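Local coordinates for protein methylaspartate ammonia-lyase (Citrobacter amalonaticus, PDB 1KKO) that catalyses the magnesium-dependent, reversible anti elimination of ammonia from L-threo-3-methylaspartate to give mesaconate, a step of glutamate degradation, and works as a homodimer, at residues A[167-172]-A[393-398]; A[180-185]-A[223-228]; A[187-192]-A[389-394]; A[191-196]-A[216-221]. All blocks are in the same frame, centred on the assembly; numbering follows the deposited sequence.

Contact 1 of 4, residues A[167-172]-A[393-398]; sequences IPLFGQ and EGLNIV. With SO4 (sulfate ion), chain C.
The flat amide of Gln172 ends at a bound sulfate ion: NE2 gives a hydrogen bond to sulfate O3 at 3.1 Å, nearly straight at 167°. Gln172 binds the substrate methylaspartate, and the same sulfate also takes bonds from Thr360, Cys361 and Lys331, the proton acceptor, so the ion, probably from the crystallisation liquor, sits among residues of the active site. Two residues earlier, in strand 169-170, the ring of Phe170 stacks with that of His236 and packs against Val191 and His194. Leu169 points the other way, out of the barrel, and it carries the whole contact with the helix. Its CG lies anti to its own carbonyl carbon (chi1 -54°), and the fork beyond spreads over two helix residues one turn apart. Both methyls lie against Val398 CG1, CD2 at 3.9 Å and CD1 at 4.1 Å, the two side chains side by side and pointing opposite ways. CD1 also reaches Leu395 CD1 at 4.2 Å, where the chains are roughly perpendicular. All three residues are buried. In this TIM barrel, strand 169-170 runs beside strand 382-384, and helix 392-410 packs against the outside of this pair: Val398 also touches Met383, Leu395 packs on Ile385, and Val398 reaches Val372 of helix 365-378.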
loop_
_atom_site.group_PDB
_atom_site.type_symbol
_atom_site.label_atom_id
_atom_site.label_comp_id
_atom_site.label_asym_id
_atom_site.label_seq_id
_atom_site.Cartn_x
_atom_site.Cartn_y
_atom_site.Cartn_z
ATOM N N ILE A 167 -16.188 5.318 9.579
ATOM C CA ILE A 167 -15.745 4.576 10.747
ATOM C C ILE A 167 -14.415 5.191 11.169
ATOM O O ILE A 167 -13.564 5.429 10.306
ATOM C CB ILE A 167 -15.478 3.106 10.357
ATOM C CG1 ILE A 167 -16.730 2.413 9.803
ATOM C CG2 ILE A 167 -14.871 2.339 11.527
ATOM C CD1 ILE A 167 -17.849 2.252 10.795
ATOM N N PRO A 168 -14.186 5.433 12.463
ATOM C CA PRO A 168 -12.882 5.932 12.896
ATOM C C PRO A 168 -11.750 4.981 12.525
ATOM O O PRO A 168 -11.870 3.785 12.765
ATOM C CB PRO A 168 -13.036 6.039 14.413
ATOM C CG PRO A 168 -14.494 6.221 14.618
ATOM C CD PRO A 168 -15.125 5.330 13.597
ATOM N N LEU A 169 -10.675 5.535 11.971
ATOM C CA LEU A 169 -9.541 4.751 11.501
ATOM C C LEU A 169 -8.343 4.888 12.424
ATOM O O LEU A 169 -8.059 5.969 12.939
ATOM C CB LEU A 169 -9.134 5.178 10.089
ATOM C CG LEU A 169 -10.236 5.166 9.036
ATOM C CD1 LEU A 169 -9.667 5.517 7.669
ATOM C CD2 LEU A 169 -10.914 3.837 8.989
ATOM N N PHE A 170 -7.620 3.785 12.557
ATOM C CA PHE A 170 -6.503 3.647 13.484
ATOM C C PHE A 170 -5.230 3.315 12.724
ATOM O O PHE A 170 -5.147 2.271 12.072
ATOM C CB PHE A 170 -6.836 2.518 14.468
ATOM C CG PHE A 170 -5.737 2.150 15.410
ATOM C CD1 PHE A 170 -4.910 3.103 15.969
ATOM C CD2 PHE A 170 -5.543 0.823 15.733
ATOM C CE1 PHE A 170 -3.921 2.734 16.852
ATOM C CE2 PHE A 170 -4.552 0.449 16.609
ATOM C CZ PHE A 170 -3.753 1.410 17.182
ATOM N N GLY A 171 -4.240 4.196 12.811
ATOM C CA GLY A 171 -2.957 3.999 12.157
ATOM C C GLY A 171 -1.934 3.350 13.066
ATOM O O GLY A 171 -1.857 3.675 14.249
ATOM N N GLN A 172 -1.156 2.416 12.509
ATOM C CA GLN A 172 -0.095 1.744 13.253
ATOM C C GLN A 172 1.278 2.098 12.706
ATOM O O GLN A 172 1.514 2.086 11.499
ATOM C CB GLN A 172 -0.321 0.230 13.361
ATOM C CG GLN A 172 0.032 -0.618 12.166
ATOM C CD GLN A 172 0.068 -2.102 12.515
ATOM O OE1 GLN A 172 0.611 -2.476 13.554
ATOM N NE2 GLN A 172 -0.509 -2.946 11.657
ATOM N N GLU A 393 0.235 3.974 2.591
ATOM C CA GLU A 393 -0.418 3.097 1.640
ATOM C C GLU A 393 -1.714 2.540 2.209
ATOM O O GLU A 393 -2.735 2.531 1.536
ATOM C CB GLU A 393 0.524 1.972 1.236
ATOM C CG GLU A 393 1.799 2.440 0.542
ATOM C CD GLU A 393 2.996 2.641 1.460
ATOM O OE1 GLU A 393 4.118 2.294 1.027
ATOM O OE2 GLU A 393 2.843 3.171 2.579
ATOM N N GLY A 394 -1.672 2.057 3.441
ATOM C CA GLY A 394 -2.878 1.536 4.068
ATOM C C GLY A 394 -3.938 2.611 4.200
ATOM O O GLY A 394 -5.123 2.324 4.045
ATOM N N LEU A 395 -3.549 3.841 4.499
ATOM C CA LEU A 395 -4.552 4.882 4.644
ATOM C C LEU A 395 -5.192 5.144 3.282
ATOM O O LEU A 395 -6.410 5.273 3.162
ATOM C CB LEU A 395 -3.955 6.173 5.212
ATOM C CG LEU A 395 -4.987 7.295 5.366
ATOM C CD1 LEU A 395 -5.971 7.007 6.501
ATOM C CD2 LEU A 395 -4.285 8.637 5.560
ATOM N N ASN A 396 -4.368 5.254 2.256
ATOM C CA ASN A 396 -4.872 5.420 0.903
ATOM C C ASN A 396 -5.898 4.324 0.600
ATOM O O ASN A 396 -6.980 4.594 0.105
ATOM C CB ASN A 396 -3.649 5.356 -0.028
ATOM C CG ASN A 396 -3.965 5.533 -1.487
ATOM O OD1 ASN A 396 -5.122 5.446 -1.948
ATOM N ND2 ASN A 396 -2.910 5.787 -2.248
ATOM N N ILE A 397 -5.555 3.073 0.889
ATOM C CA ILE A 397 -6.447 1.953 0.601
ATOM C C ILE A 397 -7.754 2.015 1.405
ATOM O O ILE A 397 -8.841 1.906 0.846
ATOM C CB ILE A 397 -5.687 0.626 0.862
ATOM C CG1 ILE A 397 -4.636 0.396 -0.239
ATOM C CG2 ILE A 397 -6.650 -0.563 0.981
ATOM C CD1 ILE A 397 -3.535 -0.521 0.166
ATOM N N VAL A 398 -7.648 2.182 2.713
ATOM C CA VAL A 398 -8.824 2.107 3.586
ATOM C C VAL A 398 -9.674 3.380 3.538
ATOM O O VAL A 398 -10.885 3.317 3.296
ATOM C CB VAL A 398 -8.401 1.770 5.014
ATOM C CG1 VAL A 398 -9.576 1.853 5.945
ATOM C CG2 VAL A 398 -7.818 0.377 5.058
HETATM S S SO4 C . -0.149 -6.998 13.037
HETATM O O1 SO4 C . -0.423 -8.325 12.431
HETATM O O2 SO4 C . 1.220 -7.179 13.650
HETATM O O3 SO4 C . -0.122 -5.964 12.009
HETATM O O4 SO4 C . -1.096 -6.619 14.113
#

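Contact 2 of 4, residues A[180-185]-A[223-228]; sequences AVDKMI and LSLRSS
Leu225 and Ile185 bring together two neighbouring helices on the outside of the TIM barrel, 179-186 and the C-terminal end of 209-225. The apolar part is small. Ile185 aims its CB at the other helix, and CG2, placed anti to the backbone N, makes the touch: it rests on Leu225 CB at 4.0 Å. The same methyl lies 4.1 Å from the backbone N of Arg226, the first residue to leave helical geometry, so Ile185 packs just where the chain turns out of the helix. Ile222, one turn back, gives Ile185 a further apolar neighbour.

The second kind of contact pairs a methyl with a carboxylate. Leu225 CD2 comes to 3.5 Å from Asp182 OD1, a van der Waals touch beside a group already held elsewhere. Asp182 OD1 forms a salt bridge with Arg221, and OD2 accepts a hydrogen bond from the backbone N of Phe32 of the second subunit, so the carboxylate is fixed from two sources. Leu225 also packs on Ile33 of that subunit, which makes this edge of the barrel part of the dimer interface.

Arg226 sends its charged end away from Ile185. NH1 gives a hydrogen bond to the backbone O of Tyr231, and Leu223 CD2 lies over one face of the guanidinium group, 3.1 Å above its plane and off-centre.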
loop_
_atom_site.group_PDB
_atom_site.type_symbol
_atom_site.label_atom_id
_atom_site.label_comp_id
_atom_site.label_asym_id
_atom_site.label_seq_id
_atom_site.Cartn_x
_atom_site.Cartn_y
_atom_site.Cartn_z
ATOM N N ALA A 180 6.174 8.188 12.236
ATOM C CA ALA A 180 4.843 7.811 11.780
ATOM C C ALA A 180 3.765 8.681 12.404
ATOM O O ALA A 180 2.730 8.930 11.786
ATOM C CB ALA A 180 4.578 6.346 12.044
ATOM N N VAL A 181 3.998 9.152 13.625
ATOM C CA VAL A 181 3.055 10.042 14.285
ATOM C C VAL A 181 2.908 11.334 13.483
ATOM O O VAL A 181 1.799 11.828 13.277
ATOM C CB VAL A 181 3.477 10.315 15.744
ATOM C CG1 VAL A 181 2.773 11.536 16.324
ATOM C CG2 VAL A 181 3.174 9.097 16.590
ATOM N N ASP A 182 4.025 11.877 13.012
ATOM C CA ASP A 182 3.970 13.089 12.196
ATOM C C ASP A 182 3.142 12.854 10.938
ATOM O O ASP A 182 2.315 13.689 10.569
ATOM C CB ASP A 182 5.365 13.543 11.780
ATOM C CG ASP A 182 6.193 14.039 12.935
ATOM O OD1 ASP A 182 5.650 14.196 14.050
ATOM O OD2 ASP A 182 7.415 14.287 12.798
ATOM N N LYS A 183 3.370 11.716 10.279
ATOM C CA LYS A 183 2.599 11.355 9.097
ATOM C C LYS A 183 1.114 11.325 9.410
ATOM O O LYS A 183 0.291 11.853 8.673
ATOM C CB LYS A 183 2.994 9.966 8.600
ATOM C CG LYS A 183 4.349 9.839 7.958
ATOM C CD LYS A 183 4.457 8.420 7.420
ATOM C CE LYS A 183 5.735 8.123 6.669
ATOM N NZ LYS A 183 5.728 6.671 6.295
HETATM N N MSE A 184 0.783 10.703 10.530
HETATM C CA MSE A 184 -0.603 10.533 10.931
HETATM C C MSE A 184 -1.273 11.858 11.268
HETATM O O MSE A 184 -2.440 12.061 10.946
HETATM C CB MSE A 184 -0.682 9.557 12.088
HETATM C CG MSE A 184 -0.487 8.140 11.608
HETATM SE SE MSE A 184 -0.384 6.848 13.027
HETATM C CE MSE A 184 0.730 5.531 12.216
ATOM N N ILE A 185 -0.528 12.765 11.892
ATOM C CA ILE A 185 -1.069 14.094 12.178
ATOM C C ILE A 185 -1.293 14.843 10.861
ATOM O O ILE A 185 -2.347 15.450 10.649
ATOM C CB ILE A 185 -0.127 14.894 13.097
ATOM C CG1 ILE A 185 -0.064 14.255 14.482
ATOM C CG2 ILE A 185 -0.572 16.346 13.175
ATOM C CD1 ILE A 185 1.130 14.682 15.298
ATOM N N LEU A 223 -0.692 18.158 19.821
ATOM C CA LEU A 223 -1.124 19.508 20.174
ATOM C C LEU A 223 -0.255 20.574 19.506
ATOM O O LEU A 223 -0.750 21.648 19.165
ATOM C CB LEU A 223 -1.160 19.686 21.697
ATOM C CG LEU A 223 -2.206 18.816 22.409
ATOM C CD1 LEU A 223 -2.053 18.899 23.922
ATOM C CD2 LEU A 223 -3.611 19.211 21.987
ATOM N N SER A 224 1.022 20.269 19.287
ATOM C CA SER A 224 1.945 21.208 18.640
ATOM C C SER A 224 1.765 21.298 17.120
ATOM O O SER A 224 1.721 22.392 16.554
ATOM C CB SER A 224 3.392 20.804 18.933
ATOM O OG SER A 224 4.304 21.648 18.252
ATOM N N LEU A 225 1.662 20.146 16.461
ATOM C CA LEU A 225 1.629 20.095 14.997
ATOM C C LEU A 225 0.255 20.266 14.344
ATOM O O LEU A 225 0.172 20.647 13.176
ATOM C CB LEU A 225 2.249 18.778 14.508
ATOM C CG LEU A 225 3.774 18.710 14.435
ATOM C CD1 LEU A 225 4.413 18.996 15.777
ATOM C CD2 LEU A 225 4.199 17.344 13.912
ATOM N N ARG A 226 -0.824 19.984 15.067
ATOM C CA ARG A 226 -2.147 20.031 14.448
ATOM C C ARG A 226 -2.458 21.407 13.859
ATOM O O ARG A 226 -2.124 22.437 14.453
ATOM C CB ARG A 226 -3.234 19.614 15.432
ATOM C CG ARG A 226 -3.474 20.588 16.560
ATOM C CD ARG A 226 -4.491 20.092 17.559
ATOM N NE ARG A 226 -4.603 20.992 18.700
ATOM C CZ ARG A 226 -5.389 20.782 19.745
ATOM N NH1 ARG A 226 -6.150 19.699 19.814
ATOM N NH2 ARG A 226 -5.414 21.666 20.735
ATOM N N SER A 227 -3.113 21.406 12.700
ATOM C CA SER A 227 -3.442 22.641 11.979
ATOM C C SER A 227 -4.697 23.349 12.504
ATOM O O SER A 227 -4.997 24.468 12.088
ATOM C CB SER A 227 -3.585 22.359 10.476
ATOM O OG SER A 227 -4.670 21.488 10.205
ATOM N N SER A 228 -5.433 22.704 13.402
ATOM C CA SER A 228 -6.609 23.323 14.006
ATOM C C SER A 228 -6.901 22.641 15.342
ATOM O O SER A 228 -6.622 21.450 15.503
ATOM C CB SER A 228 -7.818 23.267 13.060
ATOM O OG SER A 228 -8.717 22.218 13.377
#

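Contact 3 of 4, residues A[187-192]-A[389-394]; sequences KGVDVL and MGFDEG
Lys187 aims its CB at the segment 389-394 and runs out extended, passing Phe391 on the way to Asp392. Midway, CD lies 4.2 Å from Phe391 CE1, the chain running antiparallel to the phenylalanine side chain. CE then comes to 3.8 Å from Asp392 OD1. At the tip, NZ makes a salt bridge to Asp392 OD1 at 2.9 Å, meeting the oxygen from 37° out of the carboxylate plane. A water accepts from Lys187 NZ and donates to Asp392 O, a second link to the same residue. The buried ammonium thus has as acceptors Asp392 OD1, this water and two carbonyls of the second subunit, those of Ser13 and Phe15. Tyr16 of that subunit bonds through its hydroxyl to Asp392 OD1, while OD2 pairs with Lys183. Beyond the turn, Val189 CG2 presses on the edge of the Phe391 ring, near its plane, 3.4 Å from CZ. Gly188, at positive phi, is the C-prime residue of the Schellman motif ending helix 179-186. Lys187 and Val189 therefore flank the turn from that helix into strand 191-194, and they meet Phe391, the N-cap residue of helix 392-410.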
loop_
_atom_site.group_PDB
_atom_site.type_symbol
_atom_site.label_atom_id
_atom_site.label_comp_id
_atom_site.label_asym_id
_atom_site.label_seq_id
_atom_site.Cartn_x
_atom_site.Cartn_y
_atom_site.Cartn_z
ATOM N N LYS A 187 -2.020 13.672 8.082
ATOM C CA LYS A 187 -3.158 13.074 7.381
ATOM C C LYS A 187 -4.422 12.929 8.242
ATOM O O LYS A 187 -5.340 12.194 7.885
ATOM C CB LYS A 187 -2.732 11.760 6.723
ATOM C CG LYS A 187 -1.759 12.036 5.577
ATOM C CD LYS A 187 -1.302 10.818 4.823
ATOM C CE LYS A 187 -0.517 11.208 3.580
ATOM N NZ LYS A 187 0.095 10.020 2.889
ATOM N N GLY A 188 -4.460 13.661 9.360
ATOM C CA GLY A 188 -5.638 13.778 10.205
ATOM C C GLY A 188 -6.221 12.472 10.698
ATOM O O GLY A 188 -7.436 12.322 10.810
ATOM N N VAL A 189 -5.354 11.538 11.057
ATOM C CA VAL A 189 -5.816 10.208 11.426
ATOM C C VAL A 189 -6.637 10.239 12.716
ATOM O O VAL A 189 -6.285 10.929 13.673
ATOM C CB VAL A 189 -4.632 9.237 11.493
ATOM C CG1 VAL A 189 -5.062 7.864 11.956
ATOM C CG2 VAL A 189 -3.993 9.134 10.120
ATOM N N ASP A 190 -7.736 9.496 12.744
ATOM C CA ASP A 190 -8.657 9.544 13.883
ATOM C C ASP A 190 -8.094 8.946 15.169
ATOM O O ASP A 190 -8.395 9.432 16.259
ATOM C CB ASP A 190 -9.952 8.795 13.569
ATOM C CG ASP A 190 -10.599 9.228 12.274
ATOM O OD1 ASP A 190 -10.857 10.438 12.093
ATOM O OD2 ASP A 190 -10.908 8.404 11.396
ATOM N N VAL A 191 -7.329 7.864 15.046
ATOM C CA VAL A 191 -6.818 7.122 16.185
ATOM C C VAL A 191 -5.377 6.731 15.867
ATOM O O VAL A 191 -5.086 6.316 14.744
ATOM C CB VAL A 191 -7.657 5.855 16.439
ATOM C CG1 VAL A 191 -7.237 5.196 17.757
ATOM C CG2 VAL A 191 -9.155 6.170 16.443
ATOM N N LEU A 192 -4.482 6.814 16.844
ATOM C CA LEU A 192 -3.075 6.578 16.574
ATOM C C LEU A 192 -2.359 6.330 17.881
ATOM O O LEU A 192 -2.880 6.695 18.935
ATOM C CB LEU A 192 -2.463 7.794 15.865
ATOM C CG LEU A 192 -2.244 9.067 16.684
ATOM C CD1 LEU A 192 -1.303 10.002 15.942
ATOM C CD2 LEU A 192 -3.545 9.773 17.053
HETATM N N MSE A 389 3.284 -1.587 6.757
HETATM C CA MSE A 389 3.903 -0.828 7.833
HETATM C C MSE A 389 4.296 0.574 7.394
HETATM O O MSE A 389 4.813 1.340 8.195
HETATM C CB MSE A 389 5.093 -1.580 8.425
HETATM C CG MSE A 389 4.652 -2.712 9.348
HETATM SE SE MSE A 389 3.612 -2.052 10.867
HETATM C CE MSE A 389 3.975 -3.377 12.151
ATOM N N GLY A 390 4.029 0.941 6.146
ATOM C CA GLY A 390 4.347 2.281 5.690
ATOM C C GLY A 390 3.337 3.328 6.103
ATOM O O GLY A 390 3.627 4.526 6.035
ATOM N N PHE A 391 2.163 2.864 6.537
ATOM C CA PHE A 391 1.011 3.672 6.943
ATOM C C PHE A 391 0.334 4.410 5.782
ATOM O O PHE A 391 -0.883 4.322 5.603
ATOM C CB PHE A 391 1.329 4.654 8.086
ATOM C CG PHE A 391 0.317 5.749 8.191
ATOM C CD1 PHE A 391 0.602 7.013 7.703
ATOM C CD2 PHE A 391 -0.962 5.505 8.685
ATOM C CE1 PHE A 391 -0.336 7.996 7.724
ATOM C CE2 PHE A 391 -1.899 6.514 8.697
ATOM C CZ PHE A 391 -1.575 7.751 8.217
ATOM N N ASP A 392 1.105 5.129 4.984
ATOM C CA ASP A 392 0.511 5.947 3.928
ATOM C C ASP A 392 -0.320 5.115 2.976
ATOM O O ASP A 392 -1.424 5.506 2.568
ATOM C CB ASP A 392 1.602 6.663 3.134
ATOM C CG ASP A 392 2.461 7.518 3.982
ATOM O OD1 ASP A 392 1.933 8.512 4.542
ATOM O OD2 ASP A 392 3.680 7.248 4.139
ATOM N N GLU A 393 0.235 3.974 2.591
ATOM C CA GLU A 393 -0.418 3.097 1.640
ATOM C C GLU A 393 -1.714 2.540 2.209
ATOM O O GLU A 393 -2.735 2.531 1.536
ATOM C CB GLU A 393 0.524 1.972 1.236
ATOM C CG GLU A 393 1.799 2.440 0.542
ATOM C CD GLU A 393 2.996 2.641 1.460
ATOM O OE1 GLU A 393 4.118 2.294 1.027
ATOM O OE2 GLU A 393 2.843 3.171 2.579
ATOM N N GLY A 394 -1.672 2.057 3.441
ATOM C CA GLY A 394 -2.878 1.536 4.068
ATOM C C GLY A 394 -3.938 2.611 4.200
ATOM O O GLY A 394 -5.123 2.324 4.045
HETATM O O HOH W 1 -2.028 8.151 2.634
#

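Contact 4 of 4, residues A[191-196]-A[216-221]; sequences VLPHAL and RWLSDR
A cis peptide bond joins Leu192 to Pro193 near the end of strand 191-194, and the CA of Pro193 is 8.8 Å from that of Leu218 in helix 209-225. Across that gap Leu218 does all the work on the helix side. Its CG stands anti to the backbone N (chi1 171°), which carries the fork out toward the strand. CD2 rests against the CD–CG side of the proline, 3.8 Å from Pro193 CD and 4.1 Å from Pro193 CG. The other branch, CD1, makes a looser touch on Leu192 CD1 at 4.4 Å. Val181 of helix 179-186 and Leu235 of the next strand also pack on Leu218, so the buried leucine is enclosed by several elements of the fold.

On the outer face of the helix, Arg216 and Asp220 form a salt bridge one turn apart. NE points at Asp220 OD2 with an almost linear bond of 3.1 Å; OD2 lies at the edge of the guanidinium group, in its plane, while NE approaches from 43° out of the carboxylate plane. OD1 takes a weak bond from Arg216 NH2 and a further hydrogen bond from Gln266 NE2. Nearby, Arg221 CB lies over one face of the Trp217 ring, off-centre.

Strand 191-194, helix 209-225 and strand 234-238 make a beta-alpha-beta crossover, the repeating unit of a TIM barrel. The strand ends at His194, assigned as the transition state stabilizer, whose NE2 is hydrogen-bonded to the hydroxyl of Tyr240 and whose side chain touches the magnesium ligand Asp238.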
loop_
_atom_site.group_PDB
_atom_site.type_symbol
_atom_site.label_atom_id
_atom_site.label_comp_id
_atom_site.label_asym_id
_atom_site.label_seq_id
_atom_site.Cartn_x
_atom_site.Cartn_y
_atom_site.Cartn_z
ATOM N N VAL A 191 -7.329 7.864 15.046
ATOM C CA VAL A 191 -6.818 7.122 16.185
ATOM C C VAL A 191 -5.377 6.731 15.867
ATOM O O VAL A 191 -5.086 6.316 14.744
ATOM C CB VAL A 191 -7.657 5.855 16.439
ATOM C CG1 VAL A 191 -7.237 5.196 17.757
ATOM C CG2 VAL A 191 -9.155 6.170 16.443
ATOM N N LEU A 192 -4.482 6.814 16.844
ATOM C CA LEU A 192 -3.075 6.578 16.574
ATOM C C LEU A 192 -2.359 6.330 17.881
ATOM O O LEU A 192 -2.880 6.695 18.935
ATOM C CB LEU A 192 -2.463 7.794 15.865
ATOM C CG LEU A 192 -2.244 9.067 16.684
ATOM C CD1 LEU A 192 -1.303 10.002 15.942
ATOM C CD2 LEU A 192 -3.545 9.773 17.053
ATOM N N PRO A 193 -1.132 5.817 17.848
ATOM C CA PRO A 193 -0.377 5.367 16.680
ATOM C C PRO A 193 0.098 3.916 16.796
ATOM O O PRO A 193 0.974 3.518 16.020
ATOM C CB PRO A 193 0.855 6.243 16.789
ATOM C CG PRO A 193 1.139 6.149 18.297
ATOM C CD PRO A 193 -0.219 5.985 18.985
ATOM N N HIS A 194 -0.459 3.171 17.751
ATOM C CA HIS A 194 -0.075 1.798 18.067
ATOM C C HIS A 194 1.277 1.726 18.813
ATOM O O HIS A 194 1.329 1.242 19.957
ATOM C CB HIS A 194 -0.133 0.901 16.823
ATOM C CG HIS A 194 0.166 -0.530 17.108
ATOM N ND1 HIS A 194 -0.788 -1.523 17.144
ATOM C CD2 HIS A 194 1.350 -1.131 17.367
ATOM C CE1 HIS A 194 -0.196 -2.674 17.417
ATOM N NE2 HIS A 194 1.102 -2.465 17.537
ATOM N N ALA A 195 2.344 2.186 18.156
ATOM C CA ALA A 195 3.672 2.379 18.754
ATOM C C ALA A 195 4.487 1.136 19.060
ATOM O O ALA A 195 5.617 1.258 19.530
ATOM C CB ALA A 195 3.572 3.266 19.983
ATOM N N LEU A 196 3.923 -0.042 18.818
ATOM C CA LEU A 196 4.647 -1.312 18.940
ATOM C C LEU A 196 5.523 -1.343 20.194
ATOM O O LEU A 196 6.742 -1.503 20.121
ATOM C CB LEU A 196 5.482 -1.558 17.683
ATOM C CG LEU A 196 6.050 -2.966 17.496
ATOM C CD1 LEU A 196 4.988 -4.019 17.442
ATOM C CD2 LEU A 196 6.874 -2.986 16.223
ATOM N N ARG A 216 3.451 11.334 26.654
ATOM C CA ARG A 216 3.574 12.778 26.779
ATOM C C ARG A 216 4.112 13.381 25.487
ATOM O O ARG A 216 3.624 14.414 25.019
ATOM C CB ARG A 216 4.492 13.130 27.952
ATOM C CG ARG A 216 4.621 14.622 28.203
ATOM C CD ARG A 216 3.312 15.295 28.512
ATOM N NE ARG A 216 3.314 16.697 28.120
ATOM C CZ ARG A 216 2.657 17.652 28.761
ATOM N NH1 ARG A 216 1.929 17.363 29.834
ATOM N NH2 ARG A 216 2.726 18.901 28.322
ATOM N N TRP A 217 5.125 12.733 24.920
ATOM C CA TRP A 217 5.699 13.190 23.666
ATOM C C TRP A 217 4.622 13.181 22.587
ATOM O O TRP A 217 4.510 14.105 21.790
ATOM C CB TRP A 217 6.861 12.306 23.224
ATOM C CG TRP A 217 7.373 12.743 21.902
ATOM C CD1 TRP A 217 8.304 13.709 21.667
ATOM C CD2 TRP A 217 6.922 12.304 20.619
ATOM N NE1 TRP A 217 8.487 13.877 20.317
ATOM C CE2 TRP A 217 7.649 13.023 19.649
ATOM C CE3 TRP A 217 5.994 11.351 20.184
ATOM C CZ2 TRP A 217 7.465 12.833 18.279
ATOM C CZ3 TRP A 217 5.815 11.167 18.828
ATOM C CH2 TRP A 217 6.552 11.896 17.893
ATOM N N LEU A 218 3.826 12.118 22.589
ATOM C CA LEU A 218 2.776 11.914 21.603
ATOM C C LEU A 218 1.692 12.984 21.681
ATOM O O LEU A 218 1.358 13.618 20.679
ATOM C CB LEU A 218 2.190 10.520 21.812
ATOM C CG LEU A 218 0.933 10.143 21.043
ATOM C CD1 LEU A 218 1.159 10.254 19.549
ATOM C CD2 LEU A 218 0.543 8.736 21.439
ATOM N N SER A 219 1.144 13.204 22.870
ATOM C CA SER A 219 0.123 14.235 23.012
ATOM C C SER A 219 0.707 15.631 22.733
ATOM O O SER A 219 0.057 16.459 22.099
ATOM C CB SER A 219 -0.559 14.169 24.372
ATOM O OG SER A 219 0.379 14.273 25.414
ATOM N N ASP A 220 1.931 15.880 23.189
ATOM C CA ASP A 220 2.598 17.153 22.892
ATOM C C ASP A 220 2.719 17.358 21.376
ATOM O O ASP A 220 2.465 18.445 20.865
ATOM C CB ASP A 220 4.010 17.190 23.490
ATOM C CG ASP A 220 4.046 17.681 24.929
ATOM O OD1 ASP A 220 3.055 18.269 25.399
ATOM O OD2 ASP A 220 5.047 17.509 25.649
ATOM N N ARG A 221 3.114 16.303 20.663
ATOM C CA ARG A 221 3.338 16.393 19.227
ATOM C C ARG A 221 2.048 16.719 18.501
ATOM O O ARG A 221 2.025 17.550 17.597
ATOM C CB ARG A 221 3.906 15.079 18.693
ATOM C CG ARG A 221 4.519 15.186 17.314
ATOM C CD ARG A 221 5.799 16.014 17.290
ATOM N NE ARG A 221 6.488 15.930 16.011
ATOM C CZ ARG A 221 7.538 16.664 15.680
ATOM N NH1 ARG A 221 8.036 17.553 16.537
ATOM N NH2 ARG A 221 8.090 16.522 14.488
#

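Overall arrangement
All four contacts lie in the TIM barrel. Contacts 1 and 4 join a strand to a helix, contact 2 pairs two helices, and contact 3 joins a turn to a helix start. Contacts 1, 3 and 4 are buried; contact 2, its centre about 24 Å from that of the chain, is only partly so. Contacts 1 and 3 share helix 392-410, yet one is apolar across its segments, the other built round a salt bridge; both reach the second subunit. Contacts 2 and 4 share helix 209-225, and Val181 packs on Pro193 between them. Segments of contacts 3 and 4 overlap at Val191 and Leu192, but contact 3 is made by the turn before the strand. Gly171 N binds Val191 O, tying contact 1 to both.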